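Local coordinates for protein DyP-type peroxidase (Pleurotus ostreatus PC15, PDB 6FSK) that probably uses a bound heme b to reduce hydrogen peroxide while oxidising dyes and Mn(II), as expected of a dye-decolorizing peroxidase, at residues A[22-27]-A[166-171]; A[246-251]-A[461-466]; A[276-281]-A[445-450]. The protein carries 1 engineered substitution. One frame throughout, in Å; residues are numbered along the deposited sequence. Where two conformers were deposited one is given.

Interaction 1: residues A[22-27]-A[166-171]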
loop_
_atom_site.group_PDB
_atom_site.type_symbol
_atom_site.label_atom_id
_atom_site.label_comp_id
_atom_site.label_asym_id
_atom_site.label_seq_id
_atom_site.Cartn_x
_atom_site.Cartn_y
_atom_site.Cartn_z
ATOM N N THR A 22 -7.980 -5.857 12.528
ATOM C CA THR A 22 -7.833 -7.263 12.271
ATOM C C THR A 22 -8.346 -7.636 10.893
ATOM O O THR A 22 -9.467 -7.290 10.516
ATOM C CB THR A 22 -8.514 -8.079 13.352
ATOM O OG1 THR A 22 -7.826 -7.838 14.591
ATOM C CG2 THR A 22 -8.481 -9.546 13.030
ATOM N N TYR A 23 -7.517 -8.412 10.174
ATOM C CA TYR A 23 -7.856 -8.981 8.892
ATOM C C TYR A 23 -8.119 -10.482 9.081
ATOM O O TYR A 23 -7.190 -11.215 9.480
ATOM C CB TYR A 23 -6.825 -8.739 7.816
ATOM C CG TYR A 23 -6.617 -7.316 7.413
ATOM C CD1 TYR A 23 -5.753 -6.499 8.105
ATOM C CD2 TYR A 23 -7.297 -6.801 6.276
ATOM C CE1 TYR A 23 -5.540 -5.167 7.728
ATOM C CE2 TYR A 23 -7.139 -5.481 5.904
ATOM C CZ TYR A 23 -6.249 -4.671 6.618
ATOM O OH TYR A 23 -6.097 -3.332 6.166
ATOM N N PHE A 24 -9.368 -10.886 8.862
ATOM C CA PHE A 24 -9.809 -12.253 9.036
ATOM C C PHE A 24 -9.984 -12.913 7.652
ATOM O O PHE A 24 -10.918 -12.604 6.864
ATOM C CB PHE A 24 -11.109 -12.275 9.834
ATOM C CG PHE A 24 -11.707 -13.625 10.063
ATOM C CD1 PHE A 24 -11.216 -14.368 11.155
ATOM C CD2 PHE A 24 -12.688 -14.170 9.210
ATOM C CE1 PHE A 24 -11.769 -15.650 11.415
ATOM C CE2 PHE A 24 -13.234 -15.474 9.468
ATOM C CZ PHE A 24 -12.752 -16.167 10.550
ATOM N N PHE A 25 -9.073 -13.826 7.315
ATOM C CA PHE A 25 -9.044 -14.479 6.010
ATOM C C PHE A 25 -9.783 -15.826 6.070
ATOM O O PHE A 25 -9.550 -16.611 6.978
ATOM C CB PHE A 25 -7.613 -14.698 5.534
ATOM C CG PHE A 25 -6.820 -13.427 5.427
ATOM C CD1 PHE A 25 -6.932 -12.679 4.285
ATOM C CD2 PHE A 25 -5.958 -13.000 6.403
ATOM C CE1 PHE A 25 -6.186 -11.486 4.127
ATOM C CE2 PHE A 25 -5.245 -11.793 6.259
ATOM C CZ PHE A 25 -5.388 -11.046 5.138
ATOM N N PHE A 26 -10.723 -16.031 5.152
ATOM C CA PHE A 26 -11.631 -17.160 5.248
ATOM C C PHE A 26 -11.771 -17.886 3.949
ATOM O O PHE A 26 -11.465 -17.385 2.811
ATOM C CB PHE A 26 -12.985 -16.686 5.773
ATOM C CG PHE A 26 -13.744 -15.805 4.802
ATOM C CD1 PHE A 26 -14.603 -16.324 3.878
ATOM C CD2 PHE A 26 -13.651 -14.443 4.887
ATOM C CE1 PHE A 26 -15.303 -15.497 3.033
ATOM C CE2 PHE A 26 -14.318 -13.614 4.050
ATOM C CZ PHE A 26 -15.152 -14.138 3.117
ATOM N N ASP A 27 -12.275 -19.130 4.072
ATOM C CA ASP A 27 -12.772 -19.938 2.960
ATOM C C ASP A 27 -14.274 -20.141 3.201
ATOM O O ASP A 27 -14.760 -20.125 4.325
ATOM C CB ASP A 27 -12.160 -21.280 2.859
ATOM C CG ASP A 27 -10.764 -21.262 2.460
ATOM O OD1 ASP A 27 -10.327 -20.379 1.640
ATOM O OD2 ASP A 27 -10.005 -22.169 2.971
ATOM N N ILE A 166 -18.322 -20.452 6.783
ATOM C CA ILE A 166 -16.944 -20.160 6.380
ATOM C C ILE A 166 -16.010 -20.794 7.404
ATOM O O ILE A 166 -16.419 -21.057 8.557
ATOM C CB ILE A 166 -16.689 -18.638 6.329
ATOM C CG1 ILE A 166 -16.722 -17.923 7.712
ATOM C CG2 ILE A 166 -17.626 -17.952 5.313
ATOM C CD1 ILE A 166 -16.621 -16.428 7.757
ATOM N N SER A 167 -14.729 -20.839 7.049
ATOM C CA SER A 167 -13.729 -21.225 8.027
ATOM C C SER A 167 -12.553 -20.287 7.984
ATOM O O SER A 167 -12.271 -19.711 6.914
ATOM C CB SER A 167 -13.360 -22.604 7.624
ATOM O OG SER A 167 -12.034 -22.924 7.616
ATOM N N GLU A 168 -11.939 -20.094 9.135
ATOM C CA GLU A 168 -10.758 -19.231 9.258
ATOM C C GLU A 168 -9.574 -19.918 8.588
ATOM O O GLU A 168 -9.240 -21.081 8.904
ATOM C CB GLU A 168 -10.441 -18.917 10.726
ATOM C CG GLU A 168 -9.140 -18.095 10.789
ATOM C CD GLU A 168 -8.762 -17.656 12.234
ATOM O OE1 GLU A 168 -9.477 -17.904 13.234
ATOM O OE2 GLU A 168 -7.711 -17.009 12.344
ATOM N N VAL A 169 -8.897 -19.199 7.671
ATOM C CA VAL A 169 -7.606 -19.596 7.143
ATOM C C VAL A 169 -6.547 -19.110 8.153
ATOM O O VAL A 169 -5.647 -19.861 8.548
ATOM C CB VAL A 169 -7.361 -19.087 5.700
ATOM C CG1 VAL A 169 -5.919 -19.416 5.310
ATOM C CG2 VAL A 169 -8.374 -19.767 4.744
ATOM N N THR A 170 -6.586 -17.819 8.436
ATOM C CA THR A 170 -5.747 -17.196 9.402
ATOM C C THR A 170 -6.247 -15.811 9.669
ATOM O O THR A 170 -7.268 -15.326 9.021
ATOM C CB THR A 170 -4.243 -17.131 9.000
ATOM O OG1 THR A 170 -3.472 -16.800 10.173
ATOM C CG2 THR A 170 -4.047 -16.064 7.895
ATOM N N HIS A 171 -5.670 -15.124 10.653
ATOM C CA HIS A 171 -6.002 -13.696 10.833
ATOM C C HIS A 171 -4.697 -12.979 11.181
ATOM O O HIS A 171 -3.759 -13.590 11.733
ATOM C CB HIS A 171 -7.124 -13.397 11.860
ATOM C CG HIS A 171 -6.779 -13.677 13.284
ATOM N ND1 HIS A 171 -6.973 -14.904 13.886
ATOM C CD2 HIS A 171 -6.350 -12.855 14.248
ATOM C CE1 HIS A 171 -6.611 -14.820 15.153
ATOM N NE2 HIS A 171 -6.306 -13.576 15.412
#
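A classic beta bulge, with V169 and T170 both facing F25, interrupts the antiparallel pairing of strand 20-28 with strand 166-175. The latter is the outermost strand on its side of the sheet, in a half whose order, 166-175, 20-28, 134-140, 74-80, is that of the ferredoxin-like DyP fold. The F25 amide donates to T170 O (N to O 2.9 Å), whereas F25 O accepts from V169 N at 2.8 Å, and so one residue spans two. Past the bulge the ladder resumes with the non-hydrogen-bonded pair F26 and E168 and then the hydrogen-bonded pair D27 and S167: D27 N to S167 O is 2.9 Å and S167 N to D27 O is 2.8 Å.

Side chains follow the shifted register. The F24 ring leans back toward the partner strand because chi1 (178°) sets CG opposite the backbone N; CE1 lies 3.6 Å from E168 CB, and I166 CD1 comes to the ring edge, 3.9 Å from CE2. The other branch of I166, CG2, reaches F26 CD1 at 3.7 Å, and V169 CG2 rests against the D27 carboxylate.

At the outer margin, H171 ND1 donates to E168 OE2 over 2.7 Å, in the imidazole plane but 26° out of the carboxylate plane on its syn side. This bond helps to set the rotation of the ring and would probably stabilise a protonated imidazole. E168 thus uses its methylenes against F24 and its carboxylate for H171.

Interaction 2: residues A[246-251]-A[461-466]. With HEM (protoporphyrin IX containing Fe), chain C.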
loop_
_atom_site.group_PDB
_atom_site.type_symbol
_atom_site.label_atom_id
_atom_site.label_comp_id
_atom_site.label_asym_id
_atom_site.label_seq_id
_atom_site.Cartn_x
_atom_site.Cartn_y
_atom_site.Cartn_z
ATOM N N PHE A 246 7.085 -7.957 6.224
ATOM C CA PHE A 246 7.897 -7.878 7.466
ATOM C C PHE A 246 9.046 -6.915 7.194
ATOM O O PHE A 246 9.577 -6.891 6.070
ATOM C CB PHE A 246 8.430 -9.285 7.828
ATOM C CG PHE A 246 7.416 -10.140 8.483
ATOM C CD1 PHE A 246 6.341 -10.629 7.799
ATOM C CD2 PHE A 246 7.494 -10.449 9.826
ATOM C CE1 PHE A 246 5.319 -11.345 8.428
ATOM C CE2 PHE A 246 6.521 -11.239 10.435
ATOM C CZ PHE A 246 5.442 -11.685 9.732
ATOM N N GLN A 247 9.409 -6.150 8.196
ATOM C CA GLN A 247 10.520 -5.217 8.085
ATOM C C GLN A 247 11.659 -5.627 9.018
ATOM O O GLN A 247 11.442 -5.972 10.165
ATOM C CB GLN A 247 10.040 -3.834 8.423
ATOM C CG GLN A 247 9.058 -3.325 7.339
ATOM C CD GLN A 247 8.443 -2.019 7.746
ATOM O OE1 GLN A 247 7.260 -1.953 7.914
ATOM N NE2 GLN A 247 9.168 -0.961 7.753
ATOM N N MET A 248 12.866 -5.477 8.521
ATOM C CA MET A 248 14.090 -5.788 9.215
ATOM C C MET A 248 14.748 -4.488 9.701
ATOM O O MET A 248 15.604 -3.926 9.027
ATOM C CB MET A 248 14.978 -6.613 8.245
ATOM C CG MET A 248 14.260 -7.795 7.587
ATOM S SD MET A 248 13.544 -8.961 8.741
ATOM C CE MET A 248 15.030 -9.739 9.241
ATOM N N VAL A 249 14.277 -3.995 10.846
ATOM C CA VAL A 249 14.580 -2.669 11.332
ATOM C C VAL A 249 16.009 -2.485 11.773
ATOM O O VAL A 249 16.666 -1.557 11.323
ATOM C CB VAL A 249 13.510 -2.122 12.290
ATOM C CG1 VAL A 249 13.796 -0.705 12.697
ATOM C CG2 VAL A 249 12.180 -2.205 11.585
ATOM N N PRO A 250 16.459 -3.303 12.707
ATOM C CA PRO A 250 17.879 -3.206 13.111
ATOM C C PRO A 250 18.846 -3.334 11.931
ATOM O O PRO A 250 19.878 -2.638 11.858
ATOM C CB PRO A 250 18.081 -4.373 14.117
ATOM C CG PRO A 250 16.664 -4.626 14.632
ATOM C CD PRO A 250 15.730 -4.333 13.440
ATOM N N GLU A 251 18.511 -4.192 10.985
ATOM C CA GLU A 251 19.298 -4.429 9.787
ATOM C C GLU A 251 19.354 -3.192 8.938
ATOM O O GLU A 251 20.414 -2.785 8.447
ATOM C CB GLU A 251 18.771 -5.645 8.994
ATOM C CG GLU A 251 18.940 -6.974 9.680
ATOM C CD GLU A 251 17.852 -7.370 10.668
ATOM O OE1 GLU A 251 16.989 -6.555 11.054
ATOM O OE2 GLU A 251 17.942 -8.552 11.128
ATOM N N PHE A 461 15.535 -5.588 3.232
ATOM C CA PHE A 461 14.963 -4.900 4.355
ATOM C C PHE A 461 13.493 -5.206 4.557
ATOM O O PHE A 461 12.984 -5.086 5.718
ATOM C CB PHE A 461 15.194 -3.392 4.260
ATOM C CG PHE A 461 16.636 -2.998 4.060
ATOM C CD1 PHE A 461 17.614 -3.500 4.911
ATOM C CD2 PHE A 461 16.940 -2.141 3.101
ATOM C CE1 PHE A 461 18.937 -3.125 4.687
ATOM C CE2 PHE A 461 18.276 -1.778 2.881
ATOM C CZ PHE A 461 19.224 -2.274 3.701
ATOM N N VAL A 462 12.788 -5.550 3.483
ATOM C CA VAL A 462 11.321 -5.886 3.521
ATOM C C VAL A 462 11.190 -7.268 2.964
ATOM O O VAL A 462 11.764 -7.567 1.920
ATOM C CB VAL A 462 10.516 -4.825 2.670
ATOM C CG1 VAL A 462 9.054 -5.260 2.638
ATOM C CG2 VAL A 462 10.591 -3.489 3.359
ATOM N N VAL A 463 10.487 -8.130 3.687
ATOM C CA VAL A 463 10.342 -9.549 3.352
ATOM C C VAL A 463 8.832 -9.873 3.264
ATOM O O VAL A 463 8.130 -9.818 4.281
ATOM C CB VAL A 463 10.901 -10.346 4.434
ATOM C CG1 VAL A 463 10.802 -11.862 4.115
ATOM C CG2 VAL A 463 12.434 -10.062 4.589
ATOM N N PRO A 464 8.289 -10.155 2.089
ATOM C CA PRO A 464 6.900 -10.539 2.024
ATOM C C PRO A 464 6.664 -11.933 2.566
ATOM O O PRO A 464 7.422 -12.849 2.206
ATOM C CB PRO A 464 6.606 -10.499 0.546
ATOM C CG PRO A 464 7.946 -10.751 -0.134
ATOM C CD PRO A 464 8.963 -10.215 0.783
ATOM N N ARG A 465 5.636 -12.088 3.423
ATOM C CA ARG A 465 5.312 -13.377 3.971
ATOM C C ARG A 465 3.887 -13.817 3.745
ATOM O O ARG A 465 3.423 -14.827 4.337
ATOM C CB ARG A 465 5.680 -13.370 5.432
ATOM C CG ARG A 465 7.194 -13.288 5.679
ATOM C CD ARG A 465 7.970 -14.565 5.357
ATOM N NE ARG A 465 7.658 -15.633 6.331
ATOM C CZ ARG A 465 7.826 -16.919 6.105
ATOM N NH1 ARG A 465 8.280 -17.323 4.960
ATOM N NH2 ARG A 465 7.607 -17.766 7.105
ATOM N N GLY A 466 3.189 -13.143 2.833
ATOM C CA GLY A 466 1.845 -13.524 2.501
ATOM C C GLY A 466 1.185 -12.407 1.711
ATOM O O GLY A 466 1.675 -11.271 1.697
HETATM C CHA HEM C . 5.032 6.307 -0.027
HETATM C CHB HEM C . 7.117 3.405 3.209
HETATM C CHC HEM C . 5.607 -0.399 0.674
HETATM C CHD HEM C . 3.777 2.501 -2.749
HETATM C C1A HEM C . 5.736 5.883 1.101
HETATM C C2A HEM C . 6.305 6.726 2.106
HETATM C C3A HEM C . 6.845 5.924 3.035
HETATM C C4A HEM C . 6.678 4.584 2.560
HETATM C CMA HEM C . 7.609 6.345 4.242
HETATM C CAA HEM C . 6.307 8.246 2.072
HETATM C CBA HEM C . 5.171 8.970 2.782
HETATM C CGA HEM C . 3.846 8.811 2.085
HETATM O O1A HEM C . 3.605 9.444 1.055
HETATM O O2A HEM C . 3.000 8.040 2.605
HETATM C C1B HEM C . 6.910 2.078 2.822
HETATM C C2B HEM C . 7.280 0.940 3.531
HETATM C C3B HEM C . 6.843 -0.164 2.869
HETATM C C4B HEM C . 6.191 0.368 1.664
HETATM C CMB HEM C . 8.079 0.917 4.811
HETATM C CAB HEM C . 6.955 -1.618 3.118
HETATM C CBB HEM C . 7.176 -2.128 4.310
HETATM C C1C HEM C . 5.057 -0.021 -0.513
HETATM C C2C HEM C . 4.585 -0.810 -1.570
HETATM C C3C HEM C . 4.088 -0.018 -2.564
HETATM C C4C HEM C . 4.192 1.336 -2.076
HETATM C CMC HEM C . 4.610 -2.315 -1.561
HETATM C CAC HEM C . 3.551 -0.310 -3.921
HETATM C CBC HEM C . 3.900 -1.392 -4.648
HETATM C C1D HEM C . 3.928 3.787 -2.223
HETATM C C2D HEM C . 3.301 4.957 -2.912
HETATM C C3D HEM C . 3.632 6.029 -2.095
HETATM C C4D HEM C . 4.469 5.487 -1.037
HETATM C CMD HEM C . 2.476 4.980 -4.136
HETATM C CAD HEM C . 3.322 7.505 -2.319
HETATM C CBD HEM C . 4.314 8.187 -3.208
HETATM C CGD HEM C . 3.904 9.606 -3.512
HETATM O O1D HEM C . 4.815 10.446 -3.308
HETATM O O2D HEM C . 2.756 9.867 -3.812
HETATM N NA HEM C . 6.056 4.541 1.317
HETATM N NB HEM C . 6.325 1.725 1.652
HETATM N NC HEM C . 4.920 1.331 -0.911
HETATM N ND HEM C . 4.660 4.170 -1.176
HETATM FE FE HEM C . 5.558 2.962 0.182
#
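F246 and Q247 close an antiparallel ladder with V463 and V462, joining the end of strand 238-247 to the start of strand 462-472 inside the large sheet of the DyP peroxidase, beside the heme.

Backbone bonds come first. F246 and V463 form a hydrogen-bonded pair, V463 N giving to F246 O at 2.8 Å and F246 N to V463 O at 2.9 Å. M248, the N-cap of helix 249-258, adds its N to F461 O at 2.8 Å, so one further backbone bond, beyond the paired strands, reaches the residue that precedes the helix.

Apolar contacts occupy the side of the sheet bearing F246 and V463. The F246 ring crosses the aliphatic part of R465, CD1 lying 3.5 Å from R465 CG, and M248 CG approaches V463 CG2 at 4.2 Å. F360 meets the F246 ring edge-to-face from outside the ladder.

Heme contacts belong to the other side, that of Q247 and V462. An extended chain (chi2 173°) carries the Q247 amide to the porphyrin, with NE2 hydrogen-bonded to E185 OE2, which holds the amide's orientation. Shortened to an alanine, this position would probably leave E185 OE2 without that N-H and open a gap beside the vinyl group. That vinyl is touched by both residues of the non-hydrogen-bonded pair: its terminal CBB lies 3.6 Å from Q247 OE1 and 3.8 Å from V462 CG2.

Interaction 3: residues A[276-281]-A[445-450]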
loop_
_atom_site.group_PDB
_atom_site.type_symbol
_atom_site.label_atom_id
_atom_site.label_comp_id
_atom_site.label_asym_id
_atom_site.label_seq_id
_atom_site.Cartn_x
_atom_site.Cartn_y
_atom_site.Cartn_z
ATOM N N GLY A 276 19.301 7.601 4.697
ATOM C CA GLY A 276 17.924 7.080 4.880
ATOM C C GLY A 276 16.903 7.937 4.168
ATOM O O GLY A 276 16.031 7.425 3.450
ATOM N N ALA A 277 17.039 9.224 4.357
ATOM C CA ALA A 277 16.126 10.196 3.748
ATOM C C ALA A 277 16.150 10.123 2.246
ATOM O O ALA A 277 15.132 10.221 1.562
ATOM C CB ALA A 277 16.433 11.614 4.227
ATOM N N ARG A 278 17.352 9.918 1.706
ATOM C CA ARG A 278 17.561 9.852 0.240
ATOM C C ARG A 278 17.058 8.534 -0.353
ATOM O O ARG A 278 16.567 8.536 -1.490
ATOM C CB ARG A 278 18.990 10.223 -0.110
ATOM C CG ARG A 278 19.308 11.671 0.142
ATOM C CD ARG A 278 20.694 12.059 -0.214
ATOM N NE ARG A 278 21.043 11.818 -1.657
ATOM C CZ ARG A 278 20.907 12.725 -2.653
ATOM N NH1 ARG A 278 20.274 13.900 -2.440
ATOM N NH2 ARG A 278 21.365 12.478 -3.876
ATOM N N ILE A 279 17.078 7.463 0.416
ATOM C CA ILE A 279 16.544 6.192 -0.028
ATOM C C ILE A 279 14.993 6.269 -0.047
ATOM O O ILE A 279 14.366 5.656 -0.890
ATOM C CB ILE A 279 17.010 5.043 0.907
ATOM C CG1 ILE A 279 18.453 4.712 0.427
ATOM C CG2 ILE A 279 16.026 3.875 0.888
ATOM C CD1 ILE A 279 19.128 3.789 1.397
ATOM N N VAL A 280 14.395 6.976 0.901
ATOM C CA VAL A 280 12.925 7.043 0.970
ATOM C C VAL A 280 12.381 8.129 0.081
ATOM O O VAL A 280 11.369 7.968 -0.612
ATOM C CB VAL A 280 12.500 7.265 2.427
ATOM C CG1 VAL A 280 10.980 7.487 2.491
ATOM C CG2 VAL A 280 12.892 6.060 3.247
ATOM N N GLY A 281 13.041 9.270 0.063
ATOM C CA GLY A 281 12.525 10.525 -0.542
ATOM C C GLY A 281 11.978 11.524 0.446
ATOM O O GLY A 281 11.597 12.628 -0.004
ATOM N N THR A 445 22.823 7.992 -4.449
ATOM C CA THR A 445 22.603 8.398 -3.080
ATOM C C THR A 445 23.597 9.485 -2.585
ATOM O O THR A 445 23.216 10.239 -1.729
ATOM C CB THR A 445 22.526 7.213 -2.116
ATOM O OG1 THR A 445 23.774 6.534 -2.013
ATOM C CG2 THR A 445 21.366 6.233 -2.503
ATOM N N ASN A 446 24.842 9.562 -3.070
ATOM C CA ASN A 446 25.761 10.607 -2.648
ATOM C C ASN A 446 25.561 11.794 -3.633
ATOM O O ASN A 446 25.795 11.631 -4.848
ATOM C CB ASN A 446 27.177 10.166 -2.723
ATOM C CG ASN A 446 28.115 11.263 -2.186
ATOM O OD1 ASN A 446 28.055 12.429 -2.553
ATOM N ND2 ASN A 446 28.867 10.892 -1.172
ATOM N N PRO A 447 25.096 12.945 -3.173
ATOM C CA PRO A 447 24.821 14.073 -4.083
ATOM C C PRO A 447 26.027 14.533 -4.856
ATOM O O PRO A 447 25.893 15.084 -5.961
ATOM C CB PRO A 447 24.357 15.202 -3.145
ATOM C CG PRO A 447 24.167 14.584 -1.837
ATOM C CD PRO A 447 24.708 13.236 -1.786
ATOM N N ASN A 448 27.204 14.323 -4.304
ATOM C CA ASN A 448 28.429 14.752 -5.015
ATOM C C ASN A 448 28.994 13.747 -5.976
ATOM O O ASN A 448 29.870 14.090 -6.781
ATOM C CB ASN A 448 29.521 15.170 -4.010
ATOM C CG ASN A 448 29.217 16.470 -3.334
ATOM O OD1 ASN A 448 28.579 17.334 -3.932
ATOM N ND2 ASN A 448 29.667 16.621 -2.084
ATOM N N ASP A 449 28.552 12.488 -5.933
ATOM C CA ASP A 449 29.134 11.428 -6.771
ATOM C C ASP A 449 27.956 10.500 -7.193
ATOM O O ASP A 449 27.829 9.384 -6.675
ATOM C CB ASP A 449 30.139 10.741 -5.854
ATOM C CG ASP A 449 30.931 9.652 -6.506
ATOM O OD1 ASP A 449 31.044 9.654 -7.749
ATOM O OD2 ASP A 449 31.371 8.735 -5.713
ATOM N N PRO A 450 27.116 10.958 -8.127
ATOM C CA PRO A 450 25.923 10.154 -8.474
ATOM C C PRO A 450 26.169 8.832 -9.092
ATOM O O PRO A 450 25.350 7.900 -8.975
ATOM C CB PRO A 450 25.192 11.029 -9.484
ATOM C CG PRO A 450 26.171 12.036 -9.920
ATOM C CD PRO A 450 27.066 12.279 -8.790
#
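The guanidinium of R278 has the P447 ring over one face, CG standing 3.8 Å above its centre, and the carbonyl oxygen of T445 at its edge, near the plane. Here a helix and an irregular loop meet through one long side chain: R278 leaves helix 268-280 near its C-terminal end and reaches the loop between strands 441-443 and 453-455. A bend at chi3 (59°) turns the flat group so that NE comes 2.7 Å from T445 O; the N-H points imperfectly, at 129°, and the bond is weak. Stronger support comes from beyond the two segments, where NH2 bonds to the carbonyls of Q321 and G444 and NH1 to that of T322.

The loop keeps its own shape. N446 OD1 accepts from N448 N at 2.7 Å, in the carbonyl plane, forming an Asx turn, and a type I turn from N446 to D449 is closed by D449 N to N446 O at 3.1 Å. P447, within this turn, faces the arginine.

The same helix end borders the heme pocket: I279 is bonded through its backbone to H329, the axial ligand of the heme iron, and V280 to I330.

All three nitrogens of the buried guanidinium thus have carbonyl oxygens as partners, the NE bond being the weak one. Its positive charge is probably stabilised by the negative ends of these carbonyl dipoles, and the arginine ties helix end, loop and the 321-322 backbone together.

Interactions 1 and 2 reach the same eight-stranded sheet, with centres 23 Å apart and nearest atoms about 8 Å apart. Their strand pairs, 166-175 with 20-28 and 462-472 with 238-247, hold corresponding places in the two halves of the sheet, consistent with a repeated ferredoxin-like plan. In interaction 2, Q247 and V462 touch the heme vinyl; in 276-281, V280 touches the heme too, and the I279 side chain is about 6 Å from that of the axial H329. The Y23 side chain is about 13 Å from the heme. Interaction 3 lies 21 Å from interaction 2 between centres; interactions 1 and 3, with centres 41 Å apart, lie on opposite sides of the chain's centre.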